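Local coordinates for acidocalcisomal pyrophosphatase (PDB 5C5V), which probably hydrolyses inorganic pyrophosphate to phosphate with magnesium ions in a pyrophosphatase domain, and also carries an EF-hand region, at residues S10-A15 and E62-W67; D27-V32 and A50-I55; D266-F271 and K280-C285. One frame throughout, in Å; residues are numbered along the deposited sequence.

How the contacts relate
Contacts 1 and 2 lie in the helical EF-hand region, contact 3 in the pyrophosphatase domain; contact 3 is about 51 Å from contact 1 and about 61 Å from contact 2, centre to centre. Contact 2 is nested along the chain within the loop closed by contact 1, and their centres are about 12 Å apart. They share no helix, yet they touch, L12 on V32 and W67 on I52. Contact 1 is mainly aromatic, with one leucine, and buried. Contact 2 is aliphatic, with an exposed amide at its border. Contact 3 joins a turn-containing loop to the end of a short helix, and its buried side chains also face other subunits.

Contact 1 (S10-A15 and E62-W67); sequences SRLFSA and EKFWAW
F13 and F64 are the heart of this contact, with L12 closing in from the position before F13 on helix 3-14. The two phenylalanine side chains run past each other in opposite directions, so the F13 ring comes to lie beside the root of F64, while the F64 ring meets CD2 of F13: CE2 of F13 sits 3.9 Å from CB of F64, and CD2 of F13 is 3.9 Å from CD2 of F64. The planes are inclined at 56° with centroids 5.8 Å apart, an oblique pairing that is neither a stack nor a T. L12 comes in across F64 at about a right angle, its CD1 branch 4.0 Å from CZ at the far end of the ring. F64 is therefore held at both ends, F13 near its root and L12 near its tip. Its CG lies opposite the backbone N (chi1 175°), which sends the ring off helix 61-69 into the gap between the helices.

The surroundings are mostly apolar. F61 meets the F13 ring edge-to-face, M9 lies against F64, and L12 also touches V32, Y35 and F87. On the other flank of helix 3-14 the chemistry turns polar: the hydroxyl OG of S14 bonds to O of S10 at 3.2 Å, and the backbone N of S14 reaches that same oxygen from the opposite face of its plane. S14 there packs on N328 of the second subunit. Aromatic packing of helices 3-14 and 61-69 fills the interior of the EF-hand region here, as in paired EF-hand domains.

Contact 2 (D27-V32 and A50-I55); sequences DKVEEV and AEINAI
V29 points its CG1 methyl between two residues of helix 43-53, I52 and N53. The tightly packed part is aliphatic and buried on both sides: CG1 of V29 rests 3.9 Å from CG2 of I52, and the two side chains, which make up most of the contact, slide past one another in opposite senses. CG1 is placed there because it lies roughly opposite the backbone N (chi1 155°), which directs that branch across the gap, while I52 offers its short CG2 branch rather than its longer CG1 arm. That arm serves the next layer, where I52 packs on W67 of helix 61-69. V32, one turn further along helix 26-36, faces the same way and is buried, but it meets L12 and F16 instead.

Both helices belong to the EF-hand region, and here they pack flank to flank at the point where helix 43-53 is about to end; A54 is the first residue to leave helical geometry. The solvent side begins at N53. Its amide is exposed and adds a single non-bonded approach, close as it is, with OD1 3.7 Å from CG1 of V29.

Farther out the surface is charged. E30 pairs through OE2 with K49, a bridge joining the same two helices beyond the apolar patch. On the far flank of helix 26-36, NZ of K28 meets OE1 of E31 at 2.9 Å, on the syn side of the carboxylate and only slightly off its plane.

Contact 3 (D266-F271 and K280-C285); sequences DPICRF and KFLPGC
The loop after strand 254-263 of the pyrophosphatase fold meets the end of helix 277-281 through two pairs, I268 with L282 and F271 with F281. The aliphatic pair is tip to tip: CD1 of I268 and CD1 of L282 approach to 4.2 Å. I268 reaches that far with CG1 wedged between its backbone N and carbonyl carbon (chi1 68°) and the rest of the chain extended. In the aromatic pair the F271 ring itself stays out of it: its carbonyl O and CB do the touching. O of F271 lies 3.6 Å from CE2 of F281, at the ring edge and near its plane, and CB of F271 is 4.1 Å from the same CE2. K280 lays its own CB over one face of the F281 ring.

A compact Asp-Pro turn presents I268. D266 to C269 form a type I beta turn, and OD2 of D266 accepts from N of I268 at 3.1 Å, nearly straight at 169°, making an Asx turn inside it. The other carboxylate oxygen, OD1, is taken by N of M230, which ties the turn to a separate loop. Across the contact, L282 to C285 make a type II turn, with G284 at the N-cap of helix 285-295.

These turns form part of a subunit interface. The F271 ring stacks on F271 of the fourth subunit, whose F271 also meets F281 edge-to-face, while M230 of the third subunit covers both I268 and L282.

Contact 1 (S10-A15 and E62-W67)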
ATOM      1  N   SER A  10      -5.125  31.962 -27.566  1.00 68.37           N
ATOM      2  CA  SER A  10      -5.267  30.556 -27.917  1.00 67.96           C
ATOM      3  C   SER A  10      -6.328  29.857 -27.057  1.00 67.53           C
ATOM      4  O   SER A  10      -7.096  29.042 -27.559  1.00 67.44           O
ATOM      5  CB  SER A  10      -3.925  29.855 -27.793  1.00 67.43           C
ATOM      6  OG  SER A  10      -4.019  28.557 -28.330  1.00 67.44           O
ATOM      7  N   ARG A  11      -6.370  30.173 -25.767  1.00 66.46           N
ATOM      8  CA  ARG A  11      -7.428  29.657 -24.896  1.00 66.54           C
ATOM      9  C   ARG A  11      -8.776  30.308 -25.243  1.00 67.11           C
ATOM     10  O   ARG A  11      -9.823  29.657 -25.190  1.00 67.07           O
ATOM     11  CB  ARG A  11      -7.086  29.885 -23.426  1.00 66.50           C
ATOM     12  CG  ARG A  11      -5.941  29.012 -22.927  1.00 66.07           C
ATOM     13  CD  ARG A  11      -5.768  29.111 -21.421  1.00 66.04           C
ATOM     14  NE  ARG A  11      -5.357  30.446 -21.012  1.00 66.62           N
ATOM     15  CZ  ARG A  11      -4.089  30.829 -20.899  1.00 66.98           C
ATOM     16  NH1 ARG A  11      -3.111  29.965 -21.144  1.00 66.50           N
ATOM     17  NH2 ARG A  11      -3.798  32.070 -20.525  1.00 67.38           N
ATOM     18  N   LEU A  12      -8.744  31.580 -25.627  1.00 65.10           N
ATOM     19  CA  LEU A  12      -9.943  32.258 -26.076  1.00 65.70           C
ATOM     20  C   LEU A  12     -10.530  31.548 -27.296  1.00 65.48           C
ATOM     21  O   LEU A  12     -11.740  31.350 -27.405  1.00 65.57           O
ATOM     22  CB  LEU A  12      -9.622  33.731 -26.416  1.00 66.33           C
ATOM     23  CG  LEU A  12     -10.644  34.690 -27.039  1.00 66.44           C
ATOM     24  CD1 LEU A  12     -10.790  34.459 -28.519  1.00 66.69           C
ATOM     25  CD2 LEU A  12     -11.985  34.577 -26.365  1.00 67.03           C
ATOM     26  N   PHE A  13      -9.647  31.205 -28.222  1.00 67.82           N
ATOM     27  CA  PHE A  13     -10.020  30.560 -29.467  1.00 67.96           C
ATOM     28  C   PHE A  13     -10.686  29.203 -29.180  1.00 67.72           C
ATOM     29  O   PHE A  13     -11.700  28.848 -29.785  1.00 67.76           O
ATOM     30  CB  PHE A  13      -8.783  30.406 -30.352  1.00 67.62           C
ATOM     31  CG  PHE A  13      -9.079  29.916 -31.728  1.00 68.16           C
ATOM     32  CD1 PHE A  13      -9.214  28.565 -31.986  1.00 67.74           C
ATOM     33  CD2 PHE A  13      -9.200  30.807 -32.777  1.00 68.69           C
ATOM     34  CE1 PHE A  13      -9.484  28.117 -33.266  1.00 68.00           C
ATOM     35  CE2 PHE A  13      -9.468  30.363 -34.052  1.00 68.78           C
ATOM     36  CZ  PHE A  13      -9.606  29.014 -34.296  1.00 68.43           C
ATOM     37  N   SER A  14     -10.112  28.464 -28.239  1.00 65.14           N
ATOM     38  CA  SER A  14     -10.634  27.150 -27.885  1.00 64.68           C
ATOM     39  C   SER A  14     -12.041  27.245 -27.321  1.00 65.26           C
ATOM     40  O   SER A  14     -12.813  26.300 -27.435  1.00 65.15           O
ATOM     41  CB  SER A  14      -9.723  26.457 -26.881  1.00 63.96           C
ATOM     42  OG  SER A  14      -8.484  26.152 -27.479  1.00 63.84           O
ATOM     43  N   ALA A  15     -12.394  28.383 -26.731  1.00 63.42           N
ATOM     44  CA  ALA A  15     -13.746  28.533 -26.213  1.00 63.91           C
ATOM     45  C   ALA A  15     -14.743  28.727 -27.348  1.00 64.45           C
ATOM     46  O   ALA A  15     -15.956  28.710 -27.129  1.00 64.86           O
ATOM     47  CB  ALA A  15     -13.820  29.679 -25.232  1.00 64.26           C
ATOM     48  N   GLU A  62      -4.118  30.252 -36.230  1.00 76.55           N
ATOM     49  CA  GLU A  62      -2.950  30.956 -36.742  1.00 77.25           C
ATOM     50  C   GLU A  62      -3.361  32.176 -37.560  1.00 77.88           C
ATOM     51  O   GLU A  62      -2.720  33.213 -37.486  1.00 78.46           O
ATOM     52  CB  GLU A  62      -2.080  30.013 -37.579  1.00 77.22           C
ATOM     53  CG  GLU A  62      -0.591  30.354 -37.564  1.00 77.85           C
ATOM     54  CD  GLU A  62       0.003  30.407 -36.162  1.00 77.72           C
ATOM     55  OE1 GLU A  62      -0.267  29.492 -35.356  1.00 76.93           O
ATOM     56  OE2 GLU A  62       0.760  31.364 -35.864  1.00 78.31           O
ATOM     57  N   LYS A  63      -4.440  32.062 -38.324  1.00 76.68           N
ATOM     58  CA  LYS A  63      -4.926  33.204 -39.084  1.00 77.14           C
ATOM     59  C   LYS A  63      -5.654  34.181 -38.174  1.00 77.45           C
ATOM     60  O   LYS A  63      -5.579  35.385 -38.365  1.00 78.10           O
ATOM     61  CB  LYS A  63      -5.861  32.769 -40.211  1.00 77.23           C
ATOM     62  CG  LYS A  63      -5.294  31.732 -41.168  1.00 77.13           C
ATOM     63  CD  LYS A  63      -6.170  31.631 -42.416  1.00 77.68           C
ATOM     64  CE  LYS A  63      -6.120  30.254 -43.075  1.00 77.41           C
ATOM     65  NZ  LYS A  63      -7.082  30.223 -44.232  1.00 78.04           N
ATOM     66  N   PHE A  64      -6.350  33.661 -37.173  1.00 74.43           N
ATOM     67  CA  PHE A  64      -7.015  34.518 -36.207  1.00 74.47           C
ATOM     68  C   PHE A  64      -5.989  35.366 -35.465  1.00 74.75           C
ATOM     69  O   PHE A  64      -6.207  36.556 -35.240  1.00 75.26           O
ATOM     70  CB  PHE A  64      -7.836  33.685 -35.222  1.00 73.90           C
ATOM     71  CG  PHE A  64      -8.456  34.492 -34.116  1.00 73.92           C
ATOM     72  CD1 PHE A  64      -9.582  35.262 -34.346  1.00 74.25           C
ATOM     73  CD2 PHE A  64      -7.908  34.474 -32.842  1.00 73.63           C
ATOM     74  CE1 PHE A  64     -10.144  36.004 -33.324  1.00 74.59           C
ATOM     75  CE2 PHE A  64      -8.469  35.206 -31.819  1.00 73.92           C
ATOM     76  CZ  PHE A  64      -9.588  35.976 -32.062  1.00 74.42           C
ATOM     77  N   TRP A  65      -4.866  34.747 -35.099  1.00 74.55           N
ATOM     78  CA  TRP A  65      -3.773  35.457 -34.446  1.00 74.77           C
ATOM     79  C   TRP A  65      -3.243  36.564 -35.350  1.00 75.71           C
ATOM     80  O   TRP A  65      -3.011  37.681 -34.896  1.00 76.29           O
ATOM     81  CB  TRP A  65      -2.649  34.495 -34.081  1.00 74.17           C
ATOM     82  CG  TRP A  65      -1.465  35.124 -33.375  1.00 74.62           C
ATOM     83  CD1 TRP A  65      -0.155  35.053 -33.759  1.00 74.79           C
ATOM     84  CD2 TRP A  65      -1.480  35.886 -32.156  1.00 74.42           C
ATOM     85  NE1 TRP A  65       0.641  35.728 -32.864  1.00 74.93           N
ATOM     86  CE2 TRP A  65      -0.146  36.247 -31.872  1.00 74.79           C
ATOM     87  CE3 TRP A  65      -2.490  36.296 -31.281  1.00 74.31           C
ATOM     88  CZ2 TRP A  65       0.203  36.994 -30.749  1.00 74.95           C
ATOM     89  CZ3 TRP A  65      -2.140  37.044 -30.171  1.00 74.75           C
ATOM     90  CH2 TRP A  65      -0.804  37.382 -29.913  1.00 74.80           C
ATOM     91  N   ALA A  66      -3.059  36.247 -36.630  1.00 76.84           N
ATOM     92  CA  ALA A  66      -2.572  37.208 -37.607  1.00 77.61           C
ATOM     93  C   ALA A  66      -3.494  38.414 -37.693  1.00 78.21           C
ATOM     94  O   ALA A  66      -3.032  39.559 -37.703  1.00 78.89           O
ATOM     95  CB  ALA A  66      -2.429  36.551 -38.974  1.00 77.66           C
ATOM     96  N   TRP A  67      -4.795  38.151 -37.785  1.00 79.12           N
ATOM     97  CA  TRP A  67      -5.785  39.214 -37.817  1.00 79.33           C
ATOM     98  C   TRP A  67      -5.691  40.082 -36.568  1.00 79.78           C
ATOM     99  O   TRP A  67      -5.691  41.318 -36.648  1.00 80.75           O
ATOM    100  CB  TRP A  67      -7.195  38.642 -37.940  1.00 79.09           C
ATOM    101  CG  TRP A  67      -8.225  39.618 -37.479  1.00 79.77           C
ATOM    102  CD1 TRP A  67      -8.758  40.655 -38.193  1.00 80.74           C
ATOM    103  CD2 TRP A  67      -8.810  39.687 -36.172  1.00 79.63           C
ATOM    104  NE1 TRP A  67      -9.654  41.353 -37.414  1.00 81.03           N
ATOM    105  CE2 TRP A  67      -9.705  40.775 -36.170  1.00 80.40           C
ATOM    106  CE3 TRP A  67      -8.665  38.932 -35.003  1.00 78.90           C
ATOM    107  CZ2 TRP A  67     -10.457  41.121 -35.045  1.00 80.30           C
ATOM    108  CZ3 TRP A  67      -9.412  39.276 -33.889  1.00 78.86           C
ATOM    109  CH2 TRP A  67     -10.297  40.360 -33.918  1.00 79.58           C
TER

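Contact 2 (D27-V32 and A50-I55)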
ATOM      1  N   ASP A  27     -20.862  30.416 -37.677  1.00 78.85           N
ATOM      2  CA  ASP A  27     -21.569  30.773 -36.451  1.00 79.00           C
ATOM      3  C   ASP A  27     -20.576  31.196 -35.366  1.00 78.53           C
ATOM      4  O   ASP A  27     -20.820  32.121 -34.597  1.00 78.77           O
ATOM      5  CB  ASP A  27     -22.400  29.591 -35.938  1.00 79.00           C
ATOM      6  CG  ASP A  27     -23.542  29.218 -36.875  1.00 79.80           C
ATOM      7  OD1 ASP A  27     -24.074  30.098 -37.574  1.00 80.60           O
ATOM      8  OD2 ASP A  27     -23.916  28.025 -36.894  1.00 80.01           O
ATOM      9  N   LYS A  28     -19.451  30.501 -35.306  1.00 76.46           N
ATOM     10  CA  LYS A  28     -18.432  30.805 -34.314  1.00 76.10           C
ATOM     11  C   LYS A  28     -17.741  32.134 -34.615  1.00 76.26           C
ATOM     12  O   LYS A  28     -17.300  32.830 -33.706  1.00 75.95           O
ATOM     13  CB  LYS A  28     -17.415  29.675 -34.247  1.00 75.32           C
ATOM     14  CG  LYS A  28     -17.957  28.433 -33.553  1.00 75.21           C
ATOM     15  CD  LYS A  28     -18.513  28.794 -32.190  1.00 75.26           C
ATOM     16  CE  LYS A  28     -19.508  27.761 -31.694  1.00 75.21           C
ATOM     17  NZ  LYS A  28     -19.914  28.091 -30.307  1.00 75.47           N
ATOM     18  N   VAL A  29     -17.659  32.481 -35.893  1.00 76.30           N
ATOM     19  CA  VAL A  29     -17.054  33.740 -36.297  1.00 76.57           C
ATOM     20  C   VAL A  29     -17.900  34.908 -35.813  1.00 77.05           C
ATOM     21  O   VAL A  29     -17.373  35.866 -35.249  1.00 77.14           O
ATOM     22  CB  VAL A  29     -16.884  33.825 -37.824  1.00 76.59           C
ATOM     23  CG1 VAL A  29     -16.857  35.282 -38.275  1.00 77.51           C
ATOM     24  CG2 VAL A  29     -15.615  33.113 -38.250  1.00 76.71           C
ATOM     25  N   GLU A  30     -19.212  34.815 -36.004  1.00 79.37           N
ATOM     26  CA  GLU A  30     -20.106  35.843 -35.506  1.00 80.15           C
ATOM     27  C   GLU A  30     -20.043  35.940 -33.979  1.00 79.89           C
ATOM     28  O   GLU A  30     -20.081  37.036 -33.419  1.00 80.20           O
ATOM     29  CB  GLU A  30     -21.543  35.588 -35.968  1.00 80.88           C
ATOM     30  CG  GLU A  30     -21.718  35.535 -37.484  1.00 81.62           C
ATOM     31  CD  GLU A  30     -22.943  36.288 -37.953  1.00 82.88           C
ATOM     32  OE1 GLU A  30     -23.482  35.967 -39.044  1.00 83.96           O
ATOM     33  OE2 GLU A  30     -23.368  37.231 -37.242  1.00 83.12           O
ATOM     34  N   GLU A  31     -19.930  34.795 -33.311  1.00 76.02           N
ATOM     35  CA  GLU A  31     -19.924  34.761 -31.851  1.00 75.96           C
ATOM     36  C   GLU A  31     -18.671  35.355 -31.211  1.00 75.25           C
ATOM     37  O   GLU A  31     -18.754  35.995 -30.171  1.00 75.38           O
ATOM     38  CB  GLU A  31     -20.096  33.329 -31.352  1.00 75.26           C
ATOM     39  CG  GLU A  31     -21.551  32.927 -31.212  1.00 75.78           C
ATOM     40  CD  GLU A  31     -21.741  31.425 -31.238  1.00 75.87           C
ATOM     41  OE1 GLU A  31     -21.033  30.712 -30.496  1.00 75.50           O
ATOM     42  OE2 GLU A  31     -22.603  30.963 -32.006  1.00 76.32           O
ATOM     43  N   VAL A  32     -17.514  35.118 -31.813  1.00 72.38           N
ATOM     44  CA  VAL A  32     -16.285  35.655 -31.264  1.00 72.47           C
ATOM     45  C   VAL A  32     -16.274  37.186 -31.474  1.00 73.28           C
ATOM     46  O   VAL A  32     -15.693  37.917 -30.672  1.00 73.20           O
ATOM     47  CB  VAL A  32     -15.043  34.987 -31.886  1.00 72.12           C
ATOM     48  CG1 VAL A  32     -14.854  35.436 -33.307  1.00 72.64           C
ATOM     49  CG2 VAL A  32     -13.808  35.311 -31.074  1.00 71.87           C
ATOM     50  N   ALA A  50     -16.167  42.495 -40.459  1.00 88.32           N
ATOM     51  CA  ALA A  50     -15.878  42.581 -41.880  1.00 88.84           C
ATOM     52  C   ALA A  50     -14.459  42.070 -42.136  1.00 88.32           C
ATOM     53  O   ALA A  50     -14.220  41.359 -43.108  1.00 88.22           O
ATOM     54  CB  ALA A  50     -16.043  44.019 -42.387  1.00 89.58           C
ATOM     55  N   GLU A  51     -13.527  42.442 -41.263  1.00 87.16           N
ATOM     56  CA  GLU A  51     -12.137  42.023 -41.399  1.00 86.98           C
ATOM     57  C   GLU A  51     -11.951  40.501 -41.301  1.00 86.25           C
ATOM     58  O   GLU A  51     -11.134  39.920 -42.021  1.00 85.99           O
ATOM     59  CB  GLU A  51     -11.263  42.720 -40.346  1.00 86.93           C
ATOM     60  CG  GLU A  51     -10.881  44.160 -40.672  1.00 87.80           C
ATOM     61  CD  GLU A  51     -10.098  44.825 -39.547  1.00 88.21           C
ATOM     62  OE1 GLU A  51      -9.580  44.087 -38.683  1.00 87.75           O
ATOM     63  OE2 GLU A  51      -9.988  46.075 -39.517  1.00 88.94           O
ATOM     64  N   ILE A  52     -12.694  39.856 -40.404  1.00 85.82           N
ATOM     65  CA  ILE A  52     -12.529  38.430 -40.194  1.00 85.23           C
ATOM     66  C   ILE A  52     -13.216  37.655 -41.318  1.00 85.28           C
ATOM     67  O   ILE A  52     -12.691  36.654 -41.786  1.00 85.00           O
ATOM     68  CB  ILE A  52     -13.060  37.987 -38.806  1.00 84.65           C
ATOM     69  CG1 ILE A  52     -12.138  38.518 -37.702  1.00 84.40           C
ATOM     70  CG2 ILE A  52     -13.119  36.466 -38.709  1.00 83.77           C
ATOM     71  CD1 ILE A  52     -12.753  38.529 -36.333  1.00 84.08           C
ATOM     72  N   ASN A  53     -14.373  38.120 -41.773  1.00 88.40           N
ATOM     73  CA  ASN A  53     -15.009  37.501 -42.934  1.00 88.54           C
ATOM     74  C   ASN A  53     -14.120  37.512 -44.183  1.00 88.82           C
ATOM     75  O   ASN A  53     -14.137  36.562 -44.978  1.00 89.13           O
ATOM     76  CB  ASN A  53     -16.319  38.217 -43.280  1.00 89.58           C
ATOM     77  CG  ASN A  53     -17.411  37.982 -42.261  1.00 89.37           C
ATOM     78  OD1 ASN A  53     -17.375  37.006 -41.502  1.00 88.48           O
ATOM     79  ND2 ASN A  53     -18.416  38.871 -42.258  1.00 90.45           N
ATOM     80  N   ALA A  54     -13.342  38.583 -44.344  1.00 87.58           N
ATOM     81  CA  ALA A  54     -12.467  38.730 -45.505  1.00 88.12           C
ATOM     82  C   ALA A  54     -11.204  37.878 -45.421  1.00 87.70           C
ATOM     83  O   ALA A  54     -10.324  37.998 -46.274  1.00 87.91           O
ATOM     84  CB  ALA A  54     -12.088  40.176 -45.687  1.00 88.98           C
ATOM     85  N   ILE A  55     -11.101  37.035 -44.398  1.00 87.64           N
ATOM     86  CA  ILE A  55      -9.991  36.089 -44.325  1.00 87.03           C
ATOM     87  C   ILE A  55     -10.288  34.962 -45.300  1.00 86.91           C
ATOM     88  O   ILE A  55     -11.455  34.652 -45.565  1.00 87.17           O
ATOM     89  CB  ILE A  55      -9.780  35.521 -42.909  1.00 86.28           C
ATOM     90  CG1 ILE A  55      -9.288  36.614 -41.964  1.00 86.46           C
ATOM     91  CG2 ILE A  55      -8.766  34.394 -42.928  1.00 85.67           C
ATOM     92  CD1 ILE A  55      -8.785  36.086 -40.648  1.00 85.64           C
TER

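Contact 3 (D266-F271 and K280-C285)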
ATOM      1  N   ASP A 266       4.743   7.957  -1.325  1.00 57.71           N
ATOM      2  CA  ASP A 266       4.975   6.612  -0.821  1.00 57.57           C
ATOM      3  C   ASP A 266       3.640   5.967  -0.444  1.00 58.11           C
ATOM      4  O   ASP A 266       2.736   6.642   0.061  1.00 58.59           O
ATOM      5  CB  ASP A 266       5.923   6.614   0.387  1.00 56.54           C
ATOM      6  CG  ASP A 266       6.493   5.227   0.688  1.00 56.59           C
ATOM      7  OD1 ASP A 266       7.587   4.900   0.173  1.00 56.43           O
ATOM      8  OD2 ASP A 266       5.863   4.454   1.449  1.00 56.74           O
ATOM      9  N   PRO A 267       3.520   4.653  -0.705  1.00 58.29           N
ATOM     10  CA  PRO A 267       2.327   3.835  -0.424  1.00 58.98           C
ATOM     11  C   PRO A 267       1.911   3.846   1.040  1.00 59.14           C
ATOM     12  O   PRO A 267       0.732   3.643   1.320  1.00 60.34           O
ATOM     13  CB  PRO A 267       2.756   2.425  -0.862  1.00 58.52           C
ATOM     14  CG  PRO A 267       3.781   2.679  -1.938  1.00 58.30           C
ATOM     15  CD  PRO A 267       4.540   3.899  -1.455  1.00 57.75           C
ATOM     16  N   ILE A 268       2.841   4.068   1.960  1.00 58.63           N
ATOM     17  CA  ILE A 268       2.488   4.069   3.376  1.00 58.88           C
ATOM     18  C   ILE A 268       2.472   5.447   4.021  1.00 59.34           C
ATOM     19  O   ILE A 268       2.520   5.540   5.253  1.00 59.41           O
ATOM     20  CB  ILE A 268       3.445   3.188   4.207  1.00 58.30           C
ATOM     21  CG1 ILE A 268       4.844   3.793   4.257  1.00 57.18           C
ATOM     22  CG2 ILE A 268       3.469   1.756   3.655  1.00 58.38           C
ATOM     23  CD1 ILE A 268       5.728   3.164   5.314  1.00 56.56           C
ATOM     24  N   CYS A 269       2.441   6.510   3.213  1.00 57.83           N
ATOM     25  CA  CYS A 269       2.420   7.873   3.749  1.00 57.97           C
ATOM     26  C   CYS A 269       1.179   8.132   4.608  1.00 59.27           C
ATOM     27  O   CYS A 269       1.277   8.731   5.677  1.00 59.44           O
ATOM     28  CB  CYS A 269       2.490   8.913   2.621  1.00 58.36           C
ATOM     29  SG  CYS A 269       2.716  10.625   3.238  1.00 58.96           S
ATOM     30  N   ARG A 270       0.022   7.684   4.126  1.00 59.73           N
ATOM     31  CA  ARG A 270      -1.252   7.805   4.842  1.00 61.35           C
ATOM     32  C   ARG A 270      -1.169   7.276   6.275  1.00 61.18           C
ATOM     33  O   ARG A 270      -1.799   7.816   7.182  1.00 62.19           O
ATOM     34  CB  ARG A 270      -2.362   7.027   4.109  1.00 62.62           C
ATOM     35  CG  ARG A 270      -3.000   7.715   2.914  1.00 64.06           C
ATOM     36  CD  ARG A 270      -3.889   8.902   3.338  1.00 66.07           C
ATOM     37  N   PHE A 271      -0.395   6.217   6.474  1.00 60.74           N
ATOM     38  CA  PHE A 271      -0.397   5.516   7.752  1.00 60.56           C
ATOM     39  C   PHE A 271       0.636   6.039   8.737  1.00 59.68           C
ATOM     40  O   PHE A 271       0.593   5.724   9.925  1.00 59.50           O
ATOM     41  CB  PHE A 271      -0.175   4.027   7.511  1.00 60.02           C
ATOM     42  CG  PHE A 271      -1.047   3.475   6.436  1.00 61.11           C
ATOM     43  CD1 PHE A 271      -2.387   3.236   6.673  1.00 62.99           C
ATOM     44  CD2 PHE A 271      -0.539   3.214   5.181  1.00 60.74           C
ATOM     45  CE1 PHE A 271      -3.206   2.746   5.675  1.00 64.06           C
ATOM     46  CE2 PHE A 271      -1.352   2.722   4.179  1.00 61.57           C
ATOM     47  CZ  PHE A 271      -2.686   2.489   4.428  1.00 63.34           C
ATOM     48  N   LYS A 280       6.622   1.418  14.397  1.00 59.14           N
ATOM     49  CA  LYS A 280       5.509   0.490  14.175  1.00 59.70           C
ATOM     50  C   LYS A 280       5.520  -0.133  12.783  1.00 59.69           C
ATOM     51  O   LYS A 280       5.206  -1.303  12.615  1.00 59.90           O
ATOM     52  CB  LYS A 280       4.183   1.210  14.375  1.00 60.32           C
ATOM     53  CG  LYS A 280       3.842   1.520  15.789  1.00 60.72           C
ATOM     54  CD  LYS A 280       2.414   2.046  15.824  1.00 62.15           C
ATOM     55  CE  LYS A 280       1.470   1.139  15.014  1.00 62.85           C
ATOM     56  NZ  LYS A 280       0.060   1.693  15.051  1.00 64.24           N
ATOM     57  N   PHE A 281       5.898   0.648  11.782  1.00 58.88           N
ATOM     58  CA  PHE A 281       5.760   0.201  10.400  1.00 58.96           C
ATOM     59  C   PHE A 281       7.115   0.061   9.719  1.00 58.14           C
ATOM     60  O   PHE A 281       7.238  -0.641   8.718  1.00 58.06           O
ATOM     61  CB  PHE A 281       4.834   1.168   9.636  1.00 59.09           C
ATOM     62  CG  PHE A 281       3.423   1.186  10.181  1.00 60.23           C
ATOM     63  CD1 PHE A 281       2.813  -0.015  10.593  1.00 60.82           C
ATOM     64  CD2 PHE A 281       2.723   2.376  10.331  1.00 60.52           C
ATOM     65  CE1 PHE A 281       1.517  -0.027  11.115  1.00 61.73           C
ATOM     66  CE2 PHE A 281       1.438   2.389  10.846  1.00 61.54           C
ATOM     67  CZ  PHE A 281       0.826   1.180  11.246  1.00 62.39           C
ATOM     68  N   LEU A 282       8.126   0.729  10.267  1.00 55.36           N
ATOM     69  CA  LEU A 282       9.490   0.585   9.772  1.00 55.27           C
ATOM     70  C   LEU A 282      10.443   0.340  10.934  1.00 55.25           C
ATOM     71  O   LEU A 282      11.357   1.138  11.165  1.00 55.41           O
ATOM     72  CB  LEU A 282       9.917   1.834   8.994  1.00 55.01           C
ATOM     73  CG  LEU A 282       9.080   2.191   7.758  1.00 55.32           C
ATOM     74  CD1 LEU A 282       9.437   3.572   7.227  1.00 55.34           C
ATOM     75  CD2 LEU A 282       9.239   1.161   6.647  1.00 55.22           C
ATOM     76  N   PRO A 283      10.228  -0.755  11.681  1.00 53.98           N
ATOM     77  CA  PRO A 283      11.068  -1.090  12.841  1.00 54.14           C
ATOM     78  C   PRO A 283      12.552  -1.051  12.485  1.00 54.27           C
ATOM     79  O   PRO A 283      12.934  -1.486  11.399  1.00 54.39           O
ATOM     80  CB  PRO A 283      10.623  -2.515  13.212  1.00 54.19           C
ATOM     81  CG  PRO A 283       9.924  -3.055  11.974  1.00 54.11           C
ATOM     82  CD  PRO A 283       9.275  -1.838  11.361  1.00 54.30           C
ATOM     83  N   GLY A 284      13.366  -0.502  13.381  1.00 52.07           N
ATOM     84  CA  GLY A 284      14.790  -0.403  13.142  1.00 52.31           C
ATOM     85  C   GLY A 284      15.229   0.800  12.315  1.00 52.59           C
ATOM     86  O   GLY A 284      16.427   1.098  12.261  1.00 53.30           O
ATOM     87  N   CYS A 285      14.285   1.481  11.660  1.00 52.39           N
ATOM     88  CA  CYS A 285      14.619   2.612  10.781  1.00 52.50           C
ATOM     89  C   CYS A 285      15.220   3.793  11.556  1.00 52.48           C
ATOM     90  O   CYS A 285      16.303   4.265  11.240  1.00 53.10           O
ATOM     91  CB  CYS A 285      13.378   3.074  10.009  1.00 52.10           C
ATOM     92  SG  CYS A 285      13.686   4.488   8.925  1.00 52.61           S
TER